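Local coordinates for protein probable dipeptidase (Pseudomonas aeruginosa, PDB 3B40) that probably acts as a metal-dependent dipeptidase of the membrane dipeptidase (peptidase M19) family, built on a TIM-barrel fold, at residues D145-L150 against N169-S174; F161-V166 against E200-L205; R376-E381 against K394-N399. The protein carries 11 engineered substitutions. All coordinates share one frame; numbering follows the deposited sequence.

Contact 1. Residues D145-L150 against N169-S174. Engineered in segment 169-174: Ala172 (natural residue Ser).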
loop_
_atom_site.group_PDB
_atom_site.type_symbol
_atom_site.label_atom_id
_atom_site.label_comp_id
_atom_site.label_asym_id
_atom_site.label_seq_id
_atom_site.Cartn_x
_atom_site.Cartn_y
_atom_site.Cartn_z
ATOM N N ASP A 145 5.180 19.503 -11.829
ATOM C CA ASP A 145 3.969 20.344 -11.877
ATOM C C ASP A 145 3.063 20.024 -13.057
ATOM O O ASP A 145 2.147 20.792 -13.368
ATOM C CB ASP A 145 4.320 21.833 -11.961
ATOM C CG ASP A 145 5.115 22.341 -10.758
ATOM O OD1 ASP A 145 4.931 21.809 -9.639
ATOM O OD2 ASP A 145 5.929 23.290 -10.944
ATOM N N ASP A 146 3.281 18.892 -13.713
ATOM C CA ASP A 146 2.569 18.648 -14.950
ATOM C C ASP A 146 1.342 17.751 -14.745
ATOM O O ASP A 146 1.455 16.527 -14.681
ATOM C CB ASP A 146 3.551 18.108 -15.998
ATOM C CG ASP A 146 2.927 17.898 -17.349
ATOM O OD1 ASP A 146 1.803 18.378 -17.622
ATOM O OD2 ASP A 146 3.599 17.236 -18.169
ATOM N N LEU A 147 0.171 18.376 -14.658
ATOM C CA LEU A 147 -1.113 17.662 -14.529
ATOM C C LEU A 147 -1.382 16.701 -15.690
ATOM O O LEU A 147 -1.981 15.628 -15.506
ATOM C CB LEU A 147 -2.263 18.686 -14.438
ATOM C CG LEU A 147 -3.565 18.334 -13.724
ATOM C CD1 LEU A 147 -3.335 17.867 -12.287
ATOM C CD2 LEU A 147 -4.490 19.540 -13.746
ATOM N N SER A 148 -0.927 17.064 -16.887
ATOM C CA SER A 148 -1.164 16.205 -18.047
ATOM C C SER A 148 -0.423 14.873 -17.927
ATOM O O SER A 148 -0.690 13.952 -18.698
ATOM C CB SER A 148 -0.823 16.916 -19.361
ATOM O OG SER A 148 0.569 17.072 -19.491
ATOM N N GLN A 149 0.477 14.735 -16.944
ATOM C CA GLN A 149 1.111 13.411 -16.695
ATOM C C GLN A 149 0.077 12.373 -16.229
ATOM O O GLN A 149 0.277 11.165 -16.407
ATOM C CB GLN A 149 2.285 13.489 -15.683
ATOM C CG GLN A 149 3.496 14.302 -16.135
ATOM C CD GLN A 149 4.172 13.749 -17.398
ATOM O OE1 GLN A 149 4.533 12.585 -17.452
ATOM N NE2 GLN A 149 4.319 14.582 -18.414
ATOM N N LEU A 150 -1.022 12.832 -15.635
ATOM C CA LEU A 150 -2.110 11.939 -15.243
ATOM C C LEU A 150 -2.778 11.326 -16.483
ATOM O O LEU A 150 -2.961 10.116 -16.553
ATOM C CB LEU A 150 -3.132 12.666 -14.355
ATOM C CG LEU A 150 -2.618 13.167 -12.999
ATOM C CD1 LEU A 150 -3.722 13.890 -12.197
ATOM C CD2 LEU A 150 -1.985 12.003 -12.177
ATOM N N ASN A 169 5.189 16.002 -0.852
ATOM C CA ASN A 169 5.510 16.398 -2.222
ATOM C C ASN A 169 4.670 17.621 -2.592
ATOM O O ASN A 169 3.874 18.101 -1.761
ATOM C CB ASN A 169 5.303 15.218 -3.216
ATOM C CG ASN A 169 3.865 14.795 -3.318
ATOM O OD1 ASN A 169 2.983 15.596 -3.712
ATOM N ND2 ASN A 169 3.596 13.534 -2.976
ATOM N N ASP A 170 4.859 18.135 -3.810
ATOM C CA ASP A 170 4.247 19.420 -4.208
ATOM C C ASP A 170 2.747 19.378 -4.489
ATOM O O ASP A 170 2.132 20.410 -4.684
ATOM C CB ASP A 170 4.975 20.026 -5.408
ATOM C CG ASP A 170 6.417 20.389 -5.077
ATOM O OD1 ASP A 170 6.730 20.683 -3.905
ATOM O OD2 ASP A 170 7.237 20.366 -5.979
ATOM N N TRP A 171 2.173 18.187 -4.508
ATOM C CA TRP A 171 0.721 17.981 -4.701
ATOM C C TRP A 171 -0.040 17.729 -3.391
ATOM O O TRP A 171 -1.190 18.134 -3.242
ATOM C CB TRP A 171 0.513 16.777 -5.626
ATOM C CG TRP A 171 0.858 17.022 -7.072
ATOM C CD1 TRP A 171 1.725 17.969 -7.569
ATOM C CD2 TRP A 171 0.313 16.342 -8.220
ATOM N NE1 TRP A 171 1.778 17.885 -8.954
ATOM C CE2 TRP A 171 0.927 16.894 -9.374
ATOM C CE3 TRP A 171 -0.605 15.302 -8.381
ATOM C CZ2 TRP A 171 0.633 16.445 -10.677
ATOM C CZ3 TRP A 171 -0.893 14.853 -9.672
ATOM C CH2 TRP A 171 -0.278 15.427 -10.801
ATOM N N ALA A 172 0.597 17.023 -2.460
ATOM C CA ALA A 172 -0.072 16.599 -1.234
ATOM C C ALA A 172 0.941 16.449 -0.107
ATOM O O ALA A 172 2.063 15.964 -0.343
ATOM C CB ALA A 172 -0.750 15.249 -1.480
ATOM N N ASP A 173 0.533 16.813 1.110
ATOM C CA ASP A 173 1.312 16.503 2.335
ATOM C C ASP A 173 1.227 15.011 2.682
ATOM O O ASP A 173 0.182 14.380 2.518
ATOM C CB ASP A 173 0.819 17.284 3.557
ATOM C CG ASP A 173 0.926 18.812 3.399
ATOM O OD1 ASP A 173 1.787 19.315 2.635
ATOM O OD2 ASP A 173 0.126 19.519 4.060
ATOM N N SER A 174 2.304 14.477 3.244
ATOM C CA SER A 174 2.310 13.084 3.628
ATOM C C SER A 174 1.924 12.950 5.111
ATOM O O SER A 174 2.075 13.890 5.882
ATOM C CB SER A 174 3.687 12.476 3.350
ATOM O OG SER A 174 3.795 11.163 3.896
HETATM O O HOH W 1 6.516 19.671 -8.439
#
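Asp145 meets Asp170 through a water, which donates to Asp145 OD1 and, at 2.7 Å, to Asp170 OD2, bridging two like charges 4.6 Å apart. The CA of Asp145 and the carbonyl O of Asp146 then meet the edge of the Trp171 indole, Asp146 O lying 4.1 Å from CZ2. The carboxylate of Asp146 turns the other way and caps the coming helix: OD1 pairs with Ser148 OG at 2.6 Å and takes a weak bond from Ser148 N, while Gln149 NE2 reaches OD2 in an almost straight bond. Leu147 brings CD1 obliquely to Trp171 CH2. Leu150 points back at the indole, its CG at the ring edge and in plane, 3.9 Å from Trp171 CH2, with both methyls near CZ3. Trp171 CG lies anti to the carbonyl carbon (chi1 -73°), which extends the indole toward 145-150, where NE1 makes a weak hydrogen bond to Gly144 O. At its root, Asn169 OD1 accepts from Trp171 N, in the carbonyl plane (an Asx turn), and from engineered Ala172 N, above that plane, completing an Asx motif. Trp171 thus anchors the loop after strand 160-162 to the start of helix 148-155, and Ala198 of helix 193-205 touches both Trp171 and Leu147.

Contact 2. Residues F161-V166 against E200-L205. Engineered in segment 161-166: Ser164 (natural residue Asn).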
loop_
_atom_site.group_PDB
_atom_site.type_symbol
_atom_site.label_atom_id
_atom_site.label_comp_id
_atom_site.label_asym_id
_atom_site.label_seq_id
_atom_site.Cartn_x
_atom_site.Cartn_y
_atom_site.Cartn_z
ATOM N N PHE A 161 -4.402 5.883 -8.543
ATOM C CA PHE A 161 -3.324 6.834 -8.243
ATOM C C PHE A 161 -3.394 7.269 -6.772
ATOM O O PHE A 161 -4.451 7.730 -6.270
ATOM C CB PHE A 161 -3.434 8.076 -9.169
ATOM C CG PHE A 161 -2.401 9.152 -8.886
ATOM C CD1 PHE A 161 -2.737 10.298 -8.171
ATOM C CD2 PHE A 161 -1.099 9.004 -9.322
ATOM C CE1 PHE A 161 -1.771 11.301 -7.901
ATOM C CE2 PHE A 161 -0.137 9.999 -9.054
ATOM C CZ PHE A 161 -0.465 11.124 -8.345
ATOM N N GLY A 162 -2.291 7.066 -6.076
ATOM C CA GLY A 162 -2.133 7.599 -4.720
ATOM C C GLY A 162 -1.181 8.761 -4.774
ATOM O O GLY A 162 -0.109 8.662 -5.349
ATOM N N PHE A 163 -1.587 9.890 -4.226
ATOM C CA PHE A 163 -0.745 11.081 -4.217
ATOM C C PHE A 163 0.535 10.930 -3.441
ATOM O O PHE A 163 1.532 11.616 -3.733
ATOM C CB PHE A 163 -1.507 12.207 -3.532
ATOM C CG PHE A 163 -2.581 12.825 -4.382
ATOM C CD1 PHE A 163 -2.393 14.084 -4.903
ATOM C CD2 PHE A 163 -3.806 12.165 -4.609
ATOM C CE1 PHE A 163 -3.391 14.695 -5.681
ATOM C CE2 PHE A 163 -4.785 12.754 -5.394
ATOM C CZ PHE A 163 -4.589 14.034 -5.912
ATOM N N SER A 164 0.507 10.102 -2.399
ATOM C CA SER A 164 1.582 10.161 -1.417
ATOM C C SER A 164 2.329 8.891 -1.221
ATOM O O SER A 164 1.817 7.817 -1.481
ATOM C CB SER A 164 1.055 10.606 -0.049
ATOM O OG SER A 164 0.454 11.881 -0.117
ATOM N N TYR A 165 3.569 9.049 -0.779
ATOM C CA TYR A 165 4.317 8.022 -0.090
ATOM C C TYR A 165 4.866 8.675 1.198
ATOM O O TYR A 165 4.282 9.647 1.715
ATOM C CB TYR A 165 5.419 7.472 -1.013
ATOM C CG TYR A 165 6.128 6.225 -0.535
ATOM C CD1 TYR A 165 5.451 4.995 -0.396
ATOM C CD2 TYR A 165 7.489 6.267 -0.240
ATOM C CE1 TYR A 165 6.142 3.822 0.048
ATOM C CE2 TYR A 165 8.163 5.138 0.219
ATOM C CZ TYR A 165 7.493 3.913 0.348
ATOM O OH TYR A 165 8.203 2.807 0.772
ATOM N N VAL A 166 5.934 8.117 1.745
ATOM C CA VAL A 166 6.775 8.805 2.746
ATOM C C VAL A 166 7.380 10.082 2.111
ATOM O O VAL A 166 7.819 10.059 0.953
ATOM C CB VAL A 166 7.891 7.835 3.255
ATOM C CG1 VAL A 166 8.804 8.528 4.237
ATOM C CG2 VAL A 166 7.276 6.620 3.950
ATOM N N GLU A 200 -9.900 16.624 -9.510
ATOM C CA GLU A 200 -10.807 16.799 -10.649
ATOM C C GLU A 200 -10.321 16.006 -11.885
ATOM O O GLU A 200 -11.112 15.309 -12.549
ATOM C CB GLU A 200 -10.991 18.299 -10.972
ATOM C CG GLU A 200 -12.001 18.593 -12.138
ATOM C CD GLU A 200 -13.442 18.168 -11.864
ATOM O OE1 GLU A 200 -14.205 17.971 -12.840
ATOM O OE2 GLU A 200 -13.848 18.058 -10.688
ATOM N N ARG A 201 -9.029 16.104 -12.205
ATOM C CA ARG A 201 -8.486 15.402 -13.378
ATOM C C ARG A 201 -8.620 13.895 -13.260
ATOM O O ARG A 201 -8.988 13.242 -14.226
ATOM C CB ARG A 201 -7.029 15.805 -13.673
ATOM C CG ARG A 201 -6.410 15.183 -14.947
ATOM C CD ARG A 201 -7.148 15.548 -16.234
ATOM N NE ARG A 201 -7.288 16.986 -16.388
ATOM C CZ ARG A 201 -6.337 17.794 -16.843
ATOM N NH1 ARG A 201 -5.141 17.300 -17.206
ATOM N NH2 ARG A 201 -6.589 19.108 -16.916
ATOM N N LEU A 202 -8.364 13.358 -12.066
ATOM C CA LEU A 202 -8.495 11.906 -11.816
ATOM C C LEU A 202 -9.950 11.443 -11.922
ATOM O O LEU A 202 -10.251 10.355 -12.471
ATOM C CB LEU A 202 -7.927 11.564 -10.420
ATOM C CG LEU A 202 -6.388 11.691 -10.404
ATOM C CD1 LEU A 202 -5.811 11.653 -9.009
ATOM C CD2 LEU A 202 -5.686 10.652 -11.298
ATOM N N ASN A 203 -10.856 12.253 -11.370
ATOM C CA ASN A 203 -12.286 11.952 -11.506
ATOM C C ASN A 203 -12.657 11.858 -12.994
ATOM O O ASN A 203 -13.341 10.892 -13.402
ATOM C CB ASN A 203 -13.159 13.035 -10.847
ATOM C CG ASN A 203 -13.282 12.905 -9.329
ATOM O OD1 ASN A 203 -13.843 13.803 -8.706
ATOM N ND2 ASN A 203 -12.756 11.824 -8.724
ATOM N N ASP A 204 -12.223 12.855 -13.790
ATOM C CA ASP A 204 -12.511 12.936 -15.228
ATOM C C ASP A 204 -11.942 11.743 -15.984
ATOM O O ASP A 204 -12.575 11.216 -16.888
ATOM C CB ASP A 204 -11.915 14.217 -15.874
ATOM C CG ASP A 204 -12.631 15.485 -15.445
ATOM O OD1 ASP A 204 -13.754 15.368 -14.917
ATOM O OD2 ASP A 204 -12.051 16.607 -15.577
ATOM N N LEU A 205 -10.711 11.370 -15.649
ATOM C CA LEU A 205 -10.051 10.229 -16.244
ATOM C C LEU A 205 -10.615 8.858 -15.834
ATOM O O LEU A 205 -10.296 7.860 -16.462
ATOM C CB LEU A 205 -8.551 10.293 -15.934
ATOM C CG LEU A 205 -7.762 11.334 -16.713
ATOM C CD1 LEU A 205 -6.352 11.418 -16.184
ATOM C CD2 LEU A 205 -7.769 11.034 -18.232
#
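The Phe163 ring carries Phe161 CE1 on one face, 3.9 Å above the plane and over the ring centre, so the rim of one phenyl is directed at the face of the other. Leu202 from the helix comes in beside this pair and meets both rings obliquely. Its CD1 is the shared contact atom, 3.5 Å from Phe161 CD1 and 3.9 Å from Phe163 CE2, with Phe163 CZ slightly farther off. The second methyl of Leu202, CD2, rests 4.0 Å from Phe161 CB and so engages the root of that side chain. Leu202 lies across Phe161 and alongside Phe163, roughly antiparallel to it. With CG of Phe161 anti to the backbone N (chi1 177°) and that of Phe163 anti to its carbonyl carbon (chi1 -76°), the two phenyls converge on the same leucine although Gly162 stands between them.

Phe161 lies on the parallel strand 160-162, between strands 131-138 and 208-210, and Leu202 on helix 193-205, which precedes strand 208-210: this is the helix-on-strand layer of the TIM barrel. Leu150 of helix 148-155 touches Phe161 and Leu202, and Ile209 touches Phe163 and Leu202, extending the apolar cluster. Polar ties of the helix come from other side chains, Arg201 to Asp151 and Asn203 to Arg227 and Ser226. Between these two segments the contact is apolar: all three residues that meet are buried and join through carbon alone, which imposes little directionality.

Contact 3. Residues R376-E381 against K394-N399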
loop_
_atom_site.group_PDB
_atom_site.type_symbol
_atom_site.label_atom_id
_atom_site.label_comp_id
_atom_site.label_asym_id
_atom_site.label_seq_id
_atom_site.Cartn_x
_atom_site.Cartn_y
_atom_site.Cartn_z
ATOM N N ARG A 376 -4.712 -18.112 1.661
ATOM C CA ARG A 376 -5.805 -18.906 2.204
ATOM C C ARG A 376 -5.729 -19.011 3.723
ATOM O O ARG A 376 -6.721 -19.310 4.369
ATOM C CB ARG A 376 -5.868 -20.281 1.528
ATOM C CG ARG A 376 -6.025 -20.137 -0.003
ATOM C CD ARG A 376 -5.977 -21.440 -0.764
ATOM N NE ARG A 376 -4.687 -22.085 -0.565
ATOM C CZ ARG A 376 -4.248 -23.123 -1.253
ATOM N NH1 ARG A 376 -4.997 -23.665 -2.219
ATOM N NH2 ARG A 376 -3.068 -23.622 -0.961
ATOM N N ASN A 377 -4.533 -18.804 4.276
ATOM C CA ASN A 377 -4.321 -18.662 5.717
ATOM C C ASN A 377 -5.118 -17.479 6.292
ATOM O O ASN A 377 -5.633 -17.577 7.400
ATOM C CB ASN A 377 -2.842 -18.463 6.023
ATOM C CG ASN A 377 -2.039 -19.745 5.891
ATOM O OD1 ASN A 377 -2.595 -20.817 5.579
ATOM N ND2 ASN A 377 -0.726 -19.658 6.156
ATOM N N VAL A 378 -5.217 -16.385 5.530
ATOM C CA VAL A 378 -5.991 -15.197 5.937
ATOM C C VAL A 378 -7.438 -15.623 5.937
ATOM O O VAL A 378 -8.177 -15.388 6.915
ATOM C CB VAL A 378 -5.802 -13.969 4.946
ATOM C CG1 VAL A 378 -6.638 -12.780 5.393
ATOM C CG2 VAL A 378 -4.327 -13.556 4.839
ATOM N N THR A 379 -7.842 -16.303 4.860
ATOM C CA THR A 379 -9.202 -16.835 4.778
ATOM C C THR A 379 -9.563 -17.800 5.918
ATOM O O THR A 379 -10.685 -17.790 6.418
ATOM C CB THR A 379 -9.467 -17.474 3.401
ATOM O OG1 THR A 379 -9.252 -16.480 2.390
ATOM C CG2 THR A 379 -10.907 -17.979 3.311
ATOM N N ALA A 380 -8.610 -18.633 6.318
ATOM C CA ALA A 380 -8.812 -19.558 7.440
ATOM C C ALA A 380 -9.097 -18.830 8.765
ATOM O O ALA A 380 -9.941 -19.275 9.555
ATOM C CB ALA A 380 -7.613 -20.447 7.596
ATOM N N GLU A 381 -8.367 -17.743 9.019
ATOM C CA GLU A 381 -8.629 -16.884 10.202
ATOM C C GLU A 381 -9.996 -16.200 10.109
ATOM O O GLU A 381 -10.696 -16.109 11.113
ATOM C CB GLU A 381 -7.517 -15.863 10.423
ATOM C CG GLU A 381 -7.622 -15.025 11.730
ATOM C CD GLU A 381 -7.646 -15.838 13.021
ATOM O OE1 GLU A 381 -7.070 -16.949 13.067
ATOM O OE2 GLU A 381 -8.243 -15.349 14.013
ATOM N N LYS A 394 -16.274 -10.527 -0.616
ATOM C CA LYS A 394 -16.293 -9.056 -0.666
ATOM C C LYS A 394 -14.941 -8.509 -0.184
ATOM O O LYS A 394 -14.326 -7.704 -0.866
ATOM C CB LYS A 394 -17.415 -8.519 0.219
ATOM C CG LYS A 394 -18.817 -8.844 -0.245
ATOM C CD LYS A 394 -19.860 -8.006 0.479
ATOM C CE LYS A 394 -21.231 -8.375 -0.059
ATOM N NZ LYS A 394 -22.321 -7.725 0.708
ATOM N N LEU A 395 -14.472 -9.000 0.973
ATOM C CA LEU A 395 -13.147 -8.670 1.526
ATOM C C LEU A 395 -12.014 -8.906 0.552
ATOM O O LEU A 395 -11.138 -8.058 0.403
ATOM C CB LEU A 395 -12.853 -9.397 2.869
ATOM C CG LEU A 395 -13.589 -8.911 4.121
ATOM C CD1 LEU A 395 -13.482 -9.923 5.268
ATOM C CD2 LEU A 395 -13.034 -7.535 4.594
ATOM N N TRP A 396 -12.024 -10.055 -0.117
ATOM C CA TRP A 396 -10.932 -10.440 -1.035
ATOM C C TRP A 396 -10.973 -9.806 -2.423
ATOM O O TRP A 396 -10.203 -10.187 -3.334
ATOM C CB TRP A 396 -10.853 -11.954 -1.158
ATOM C CG TRP A 396 -9.832 -12.567 -0.237
ATOM C CD1 TRP A 396 -10.053 -13.539 0.688
ATOM C CD2 TRP A 396 -8.449 -12.215 -0.139
ATOM N NE1 TRP A 396 -8.889 -13.829 1.356
ATOM C CE2 TRP A 396 -7.883 -13.037 0.852
ATOM C CE3 TRP A 396 -7.622 -11.270 -0.803
ATOM C CZ2 TRP A 396 -6.536 -12.955 1.213
ATOM C CZ3 TRP A 396 -6.263 -11.202 -0.449
ATOM C CH2 TRP A 396 -5.747 -12.033 0.556
ATOM N N GLY A 397 -11.868 -8.833 -2.612
ATOM C CA GLY A 397 -11.888 -8.115 -3.884
ATOM C C GLY A 397 -13.224 -7.627 -4.413
ATOM O O GLY A 397 -13.261 -6.670 -5.201
ATOM N N GLY A 398 -14.319 -8.276 -4.014
ATOM C CA GLY A 398 -15.670 -7.868 -4.456
ATOM C C GLY A 398 -15.949 -6.380 -4.230
ATOM O O GLY A 398 -16.519 -5.705 -5.084
ATOM N N ASN A 399 -15.555 -5.875 -3.061
ATOM C CA ASN A 399 -15.795 -4.470 -2.724
ATOM C C ASN A 399 -14.969 -3.549 -3.597
ATOM O O ASN A 399 -15.483 -2.541 -4.133
ATOM C CB ASN A 399 -15.461 -4.230 -1.253
ATOM C CG ASN A 399 -16.434 -4.901 -0.306
ATOM O OD1 ASN A 399 -17.610 -5.074 -0.628
ATOM N ND2 ASN A 399 -15.960 -5.238 0.906
#
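Two consecutive helices near the C-terminal end of the chain, 375-385 and 389-409, are joined where Trp396 reaches across to Thr379 and Val378. The indole NE1 donates to Thr379 OG1 at 2.9 Å; the bond is bent, with an N-H...O angle of 137°, and the hydroxyl oxygen stands 21° out of the indole plane, off its edge. This buried OG1 is held by Trp396 NE1 and by a hydrogen bond with His19 NE2 of helix 9-19. Thr379 OG1 is anti to the carbonyl carbon (chi1 -58°), which turns the hydroxyl to the indole, where it also lies 3.5 Å from Trp396 CD1. On the six-membered ring, Trp396 CZ2 rests 3.9 Å from Val378 CB, with CG1 a little farther away, an oblique apolar contact beside the polar one. Both helices lie outside the parallel strands of the TIM barrel, and Trp396 packs against Ile356 of strand 354-357. Helix 389-409 widens into a pi-type turn at 394-398, with Lys394 O accepting from Asn399 N at 3.1 Å and also from Gly397 N; at the backbone angles of Gly397 a CB would collide with the carbonyl O of Trp396. The His19 ring meets the Trp396 indole edge-to-face.

Contacts 1 and 2 are neighbours, with centres 8 Å apart, and share helix 148-155, strand 160-162 and helix 193-205 as surroundings; their segments alternate along the chain, and Asn169 ND2 to Phe163 O (2.9 Å) and Ser174 OG to Tyr165 O (2.7 Å) are probable hydrogen bonds between them. Contact 3 lies on the far side of the chain's centre from contact 1, 33 Å between centres. Burial separates the chemistry: contact 2 is fully buried and apolar; contact 1 is only partly buried, an indole among leucines with bridging water and carboxylates at its solvent-exposed side; contact 3 is buried yet combines an indole-hydroxyl bond with a valine contact.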